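Local structure of single-stranded DNA-binding protein DdrB (Deinococcus radiodurans, 4NOE) at residues G83-L91 with A103-K112. The protein binds single-stranded DNA and assists its accurate annealing, probably as part of the DNA damage response. Sequence-based numbering, arbitrary orientation.
Sequences GHAYRRREL and AAIKYSRGAK. With nucleotides of chain F.
Arg109 reaches along Tyr86 and ends on His84. Its CD lies over a face of Tyr86, a CH-pi contact at 3.8 Å from the ring centroid, while its guanidinium lies flat on the His84 imidazole, planes 13° apart. Arg109 CG sits between backbone N and carbonyl carbon (chi1 62°), and the extended chain then carries its NE to Tyr86 OH in an almost straight bond of 3.1 Å. Asp115 takes the NH1 end in a salt bridge. Lys112 NZ donates to His84 ND1 near the ring plane, at 3.0 Å, which helps fix the imidazole's rotation. Farther along, strands 84-91 and 104-110 pair antiparallel, Arg89 with Lys106 and Leu91 with Ala104 as hydrogen-bonded pairs; Leu91 CD1 packs 4.0 Å from Lys106 CB. Arg89, on the DNA-binding face with Lys106 and Ser108, grips Ser108 side-on: NE donates to OG at 2.7 Å and NH2 to the carbonyl O at 3.0 Å. Arg87 N reaches that oxygen from the opposite face of its carbonyl plane. Arg89 NH1 turns to the DNA backbone, donating to DG27 O3' of chain F at 2.9 Å and to its OP1. Ser108 OG in turn donates to O2 of DT26 of chain F. An alanine in place of Arg89 would probably leave the phosphate of DG27 of chain F without this charged partner and Ser108 OG freer to turn away from the thymine. Ser108 thus probably links the phosphate-binding arginine to the thymine contact; Arg89 meets the sugar-phosphate backbone and Ser108 the base, consistent with binding of single-stranded DNA.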
loop_
_atom_site.group_PDB
_atom_site.type_symbol
_atom_site.label_atom_id
_atom_site.label_comp_id
_atom_site.label_asym_id
_atom_site.label_seq_id
_atom_site.Cartn_x
_atom_site.Cartn_y
_atom_site.Cartn_z
ATOM N N GLY E 83 28.681 1.433 9.680
ATOM C CA GLY E 83 29.004 0.828 8.399
ATOM C C GLY E 83 28.487 1.551 7.164
ATOM O O GLY E 83 28.733 1.097 6.049
ATOM N N HIS E 84 27.780 2.666 7.355
ATOM C CA HIS E 84 27.275 3.460 6.232
ATOM C C HIS E 84 28.038 4.777 6.104
ATOM O O HIS E 84 28.474 5.355 7.108
ATOM C CB HIS E 84 25.782 3.782 6.428
ATOM C CG HIS E 84 24.905 2.575 6.568
ATOM N ND1 HIS E 84 24.516 1.804 5.492
ATOM C CD2 HIS E 84 24.311 2.029 7.658
ATOM C CE1 HIS E 84 23.739 0.822 5.916
ATOM N NE2 HIS E 84 23.600 0.934 7.227
ATOM N N ALA E 85 28.183 5.266 4.876
ATOM C CA ALA E 85 28.850 6.547 4.636
ATOM C C ALA E 85 27.799 7.619 4.426
ATOM O O ALA E 85 26.854 7.419 3.663
ATOM C CB ALA E 85 29.752 6.458 3.413
ATOM N N TYR E 86 27.953 8.754 5.094
ATOM C CA TYR E 86 27.034 9.870 4.897
ATOM C C TYR E 86 27.806 11.056 4.346
ATOM O O TYR E 86 28.852 11.411 4.889
ATOM C CB TYR E 86 26.354 10.258 6.221
ATOM C CG TYR E 86 25.467 9.167 6.770
ATOM C CD1 TYR E 86 26.002 8.121 7.508
ATOM C CD2 TYR E 86 24.099 9.177 6.542
ATOM C CE1 TYR E 86 25.201 7.118 8.002
ATOM C CE2 TYR E 86 23.274 8.155 7.042
ATOM C CZ TYR E 86 23.841 7.134 7.761
ATOM O OH TYR E 86 23.060 6.116 8.273
ATOM N N ARG E 87 27.297 11.660 3.274
ATOM C CA ARG E 87 27.939 12.840 2.677
ATOM C C ARG E 87 27.621 14.135 3.409
ATOM O O ARG E 87 26.477 14.361 3.834
ATOM C CB ARG E 87 27.512 13.015 1.220
ATOM C CG ARG E 87 28.280 12.154 0.247
ATOM C CD ARG E 87 28.239 12.694 -1.169
ATOM N NE ARG E 87 28.984 11.807 -2.054
ATOM C CZ ARG E 87 28.481 10.702 -2.598
ATOM N NH1 ARG E 87 29.233 9.947 -3.386
ATOM N NH2 ARG E 87 27.223 10.352 -2.359
ATOM N N ARG E 88 28.628 14.992 3.537
ATOM C CA ARG E 88 28.437 16.336 4.079
ATOM C C ARG E 88 27.788 17.212 2.997
ATOM O O ARG E 88 28.305 17.318 1.890
ATOM C CB ARG E 88 29.790 16.911 4.487
ATOM C CG ARG E 88 29.743 18.288 5.132
ATOM C CD ARG E 88 31.156 18.734 5.534
ATOM N NE ARG E 88 31.141 19.999 6.272
ATOM C CZ ARG E 88 31.090 21.199 5.693
ATOM N NH1 ARG E 88 31.043 21.301 4.362
ATOM N NH2 ARG E 88 31.080 22.293 6.446
ATOM N N ARG E 89 26.651 17.822 3.302
ATOM C CA ARG E 89 25.958 18.656 2.321
ATOM C C ARG E 89 25.714 20.060 2.865
ATOM O O ARG E 89 25.162 20.236 3.953
ATOM C CB ARG E 89 24.627 17.994 1.910
ATOM C CG ARG E 89 24.814 16.515 1.508
ATOM C CD ARG E 89 23.533 15.860 1.055
ATOM N NE ARG E 89 23.655 14.403 0.970
ATOM C CZ ARG E 89 24.084 13.743 -0.101
ATOM N NH1 ARG E 89 24.446 14.402 -1.203
ATOM N NH2 ARG E 89 24.153 12.419 -0.066
ATOM N N GLU E 90 26.141 21.063 2.105
ATOM C CA GLU E 90 25.970 22.444 2.523
ATOM C C GLU E 90 24.679 22.979 1.931
ATOM O O GLU E 90 24.524 23.041 0.712
ATOM C CB GLU E 90 27.177 23.282 2.078
ATOM C CG GLU E 90 28.464 22.902 2.809
ATOM C CD GLU E 90 29.700 23.648 2.321
ATOM O OE1 GLU E 90 29.658 24.238 1.223
ATOM O OE2 GLU E 90 30.728 23.630 3.036
ATOM N N LEU E 91 23.746 23.352 2.796
ATOM C CA LEU E 91 22.465 23.877 2.340
ATOM C C LEU E 91 22.394 25.376 2.623
ATOM O O LEU E 91 22.293 25.797 3.780
ATOM C CB LEU E 91 21.317 23.153 3.044
ATOM C CG LEU E 91 21.383 21.620 3.141
ATOM C CD1 LEU E 91 20.163 21.062 3.870
ATOM C CD2 LEU E 91 21.503 20.987 1.769
ATOM N N ALA E 103 20.596 28.526 6.983
ATOM C CA ALA E 103 21.672 27.713 6.438
ATOM C C ALA E 103 21.750 26.416 7.237
ATOM O O ALA E 103 21.386 26.379 8.412
ATOM C CB ALA E 103 22.976 28.459 6.521
ATOM N N ALA E 104 22.205 25.342 6.607
ATOM C CA ALA E 104 22.329 24.080 7.324
ATOM C C ALA E 104 23.426 23.221 6.723
ATOM O O ALA E 104 23.796 23.388 5.552
ATOM C CB ALA E 104 20.990 23.332 7.343
ATOM N N ILE E 105 23.965 22.323 7.540
ATOM C CA ILE E 105 24.934 21.347 7.069
ATOM C C ILE E 105 24.320 20.004 7.364
ATOM O O ILE E 105 24.084 19.663 8.527
ATOM C CB ILE E 105 26.267 21.463 7.802
ATOM C CG1 ILE E 105 26.741 22.918 7.816
ATOM C CG2 ILE E 105 27.312 20.578 7.130
ATOM C CD1 ILE E 105 27.055 23.444 6.436
ATOM N N LYS E 106 24.031 19.245 6.317
ATOM C CA LYS E 106 23.314 17.992 6.496
ATOM C C LYS E 106 24.220 16.824 6.133
ATOM O O LYS E 106 24.974 16.889 5.164
ATOM C CB LYS E 106 22.045 17.980 5.630
ATOM C CG LYS E 106 21.165 16.762 5.847
ATOM C CD LYS E 106 19.780 16.882 5.192
ATOM C CE LYS E 106 18.970 15.625 5.535
ATOM N NZ LYS E 106 17.610 15.518 4.922
ATOM N N TYR E 107 24.156 15.770 6.938
ATOM C CA TYR E 107 24.853 14.531 6.653
ATOM C C TYR E 107 23.809 13.491 6.310
ATOM O O TYR E 107 22.979 13.119 7.161
ATOM C CB TYR E 107 25.701 14.093 7.861
ATOM C CG TYR E 107 26.924 14.960 8.023
ATOM C CD1 TYR E 107 26.838 16.216 8.625
ATOM C CD2 TYR E 107 28.158 14.543 7.549
ATOM C CE1 TYR E 107 27.955 17.017 8.763
ATOM C CE2 TYR E 107 29.287 15.343 7.686
ATOM C CZ TYR E 107 29.175 16.575 8.284
ATOM O OH TYR E 107 30.293 17.364 8.418
ATOM N N SER E 108 23.841 13.039 5.059
ATOM C CA SER E 108 22.862 12.076 4.552
ATOM C C SER E 108 23.439 11.222 3.431
ATOM O O SER E 108 24.414 11.610 2.772
ATOM C CB SER E 108 21.621 12.807 4.022
ATOM O OG SER E 108 21.944 13.548 2.847
ATOM N N ARG E 109 22.809 10.075 3.200
ATOM C CA ARG E 109 23.186 9.165 2.123
ATOM C C ARG E 109 21.946 8.742 1.343
ATOM O O ARG E 109 20.802 8.908 1.805
ATOM C CB ARG E 109 23.840 7.913 2.706
ATOM C CG ARG E 109 22.896 7.129 3.620
ATOM C CD ARG E 109 23.584 5.944 4.315
ATOM N NE ARG E 109 22.703 5.318 5.314
ATOM C CZ ARG E 109 21.749 4.433 5.020
ATOM N NH1 ARG E 109 21.528 4.061 3.759
ATOM N NH2 ARG E 109 21.005 3.928 5.981
ATOM N N GLY E 110 22.167 8.189 0.157
ATOM C CA GLY E 110 21.073 7.639 -0.614
ATOM C C GLY E 110 20.538 6.393 0.067
ATOM O O GLY E 110 21.293 5.647 0.699
ATOM N N ALA E 111 19.234 6.169 -0.043
ATOM C CA ALA E 111 18.618 4.978 0.536
ATOM C C ALA E 111 19.161 3.742 -0.164
ATOM O O ALA E 111 19.451 3.776 -1.363
ATOM C CB ALA E 111 17.111 5.038 0.395
ATOM N N LYS E 112 19.301 2.660 0.593
ATOM C CA LYS E 112 19.689 1.367 0.040
ATOM C C LYS E 112 18.454 0.497 -0.064
ATOM O O LYS E 112 17.422 0.796 0.556
ATOM C CB LYS E 112 20.729 0.698 0.944
ATOM C CG LYS E 112 22.032 1.489 1.009
ATOM C CD LYS E 112 23.015 0.954 2.043
ATOM C CE LYS E 112 24.220 1.896 2.124
ATOM N NZ LYS E 112 25.439 1.253 2.675
ATOM P P DT F 26 17.892 20.561 -2.544
ATOM O OP1 DT F 26 18.486 21.650 -3.236
ATOM O OP2 DT F 26 16.896 19.785 -3.190
ATOM O "O5'" DT F 26 18.984 19.535 -2.040
ATOM C "C5'" DT F 26 20.293 19.905 -1.618
ATOM C "C4'" DT F 26 21.064 18.697 -1.144
ATOM O "O4'" DT F 26 20.342 18.028 -0.089
ATOM C "C3'" DT F 26 21.324 17.644 -2.215
ATOM O "O3'" DT F 26 22.621 17.077 -2.103
ATOM C "C2'" DT F 26 20.341 16.551 -1.859
ATOM C "C1'" DT F 26 20.296 16.653 -0.350
ATOM N N1 DT F 26 19.094 16.134 0.297
ATOM C C2 DT F 26 19.184 15.479 1.502
ATOM O O2 DT F 26 20.234 15.241 2.052
ATOM N N3 DT F 26 17.982 15.120 2.043
ATOM C C4 DT F 26 16.733 15.329 1.508
ATOM O O4 DT F 26 15.743 14.961 2.107
ATOM C C5 DT F 26 16.713 16.047 0.260
ATOM C C7 DT F 26 15.399 16.347 -0.381
ATOM C C6 DT F 26 17.877 16.407 -0.275
ATOM P P DC F 28 24.790 11.830 -3.957
ATOM O OP1 DC F 28 25.264 11.469 -2.656
ATOM O OP2 DC F 28 25.744 11.880 -5.012
ATOM O "O5'" DC F 28 23.647 10.833 -4.410
ATOM C "C5'" DC F 28 22.748 10.255 -3.490
ATOM C "C4'" DC F 28 22.088 9.051 -4.107
ATOM O "O4'" DC F 28 21.402 9.442 -5.302
ATOM C "C3'" DC F 28 23.051 7.959 -4.529
ATOM O "O3'" DC F 28 23.137 7.108 -3.407
ATOM C "C2'" DC F 28 22.348 7.321 -5.711
ATOM C "C1'" DC F 28 21.446 8.419 -6.266
ATOM N N1 DC F 28 21.863 9.035 -7.532
ATOM C C2 DC F 28 20.938 9.142 -8.574
ATOM O O2 DC F 28 19.812 8.662 -8.426
ATOM N N3 DC F 28 21.303 9.749 -9.721
ATOM C C4 DC F 28 22.526 10.262 -9.841
ATOM N N4 DC F 28 22.843 10.849 -10.991
ATOM C C5 DC F 28 23.479 10.190 -8.788
ATOM C C6 DC F 28 23.106 9.581 -7.659
ATOM P P DG F 27 23.901 17.769 -2.626
ATOM O OP1 DG F 27 24.958 17.463 -1.746
ATOM O OP2 DG F 27 23.612 19.113 -2.973
ATOM O "O5'" DG F 27 24.430 16.850 -3.793
ATOM C "C5'" DG F 27 23.694 16.461 -4.934
ATOM C "C4'" DG F 27 22.874 15.227 -4.660
ATOM O "O4'" DG F 27 21.713 15.351 -5.497
ATOM C "C3'" DG F 27 23.490 13.872 -5.004
ATOM O "O3'" DG F 27 24.052 13.213 -3.867
ATOM C "C2'" DG F 27 22.280 13.085 -5.449
ATOM C "C1'" DG F 27 21.469 14.146 -6.169
ATOM N N9 DG F 27 21.918 14.305 -7.536
ATOM C C8 DG F 27 23.217 14.232 -7.973
ATOM N N7 DG F 27 23.328 14.347 -9.265
ATOM C C5 DG F 27 22.022 14.469 -9.709
ATOM C C6 DG F 27 21.517 14.633 -11.010
ATOM O O6 DG F 27 22.138 14.698 -12.071
ATOM N N1 DG F 27 20.137 14.752 -11.010
ATOM C C2 DG F 27 19.340 14.695 -9.899
ATOM N N2 DG F 27 18.020 14.809 -10.117
ATOM N N3 DG F 27 19.798 14.548 -8.674
ATOM C C4 DG F 27 21.141 14.446 -8.653
HETATM O O HOH W 1 27.709 3.274 2.701
HETATM O O HOH W 2 20.688 3.847 8.945
#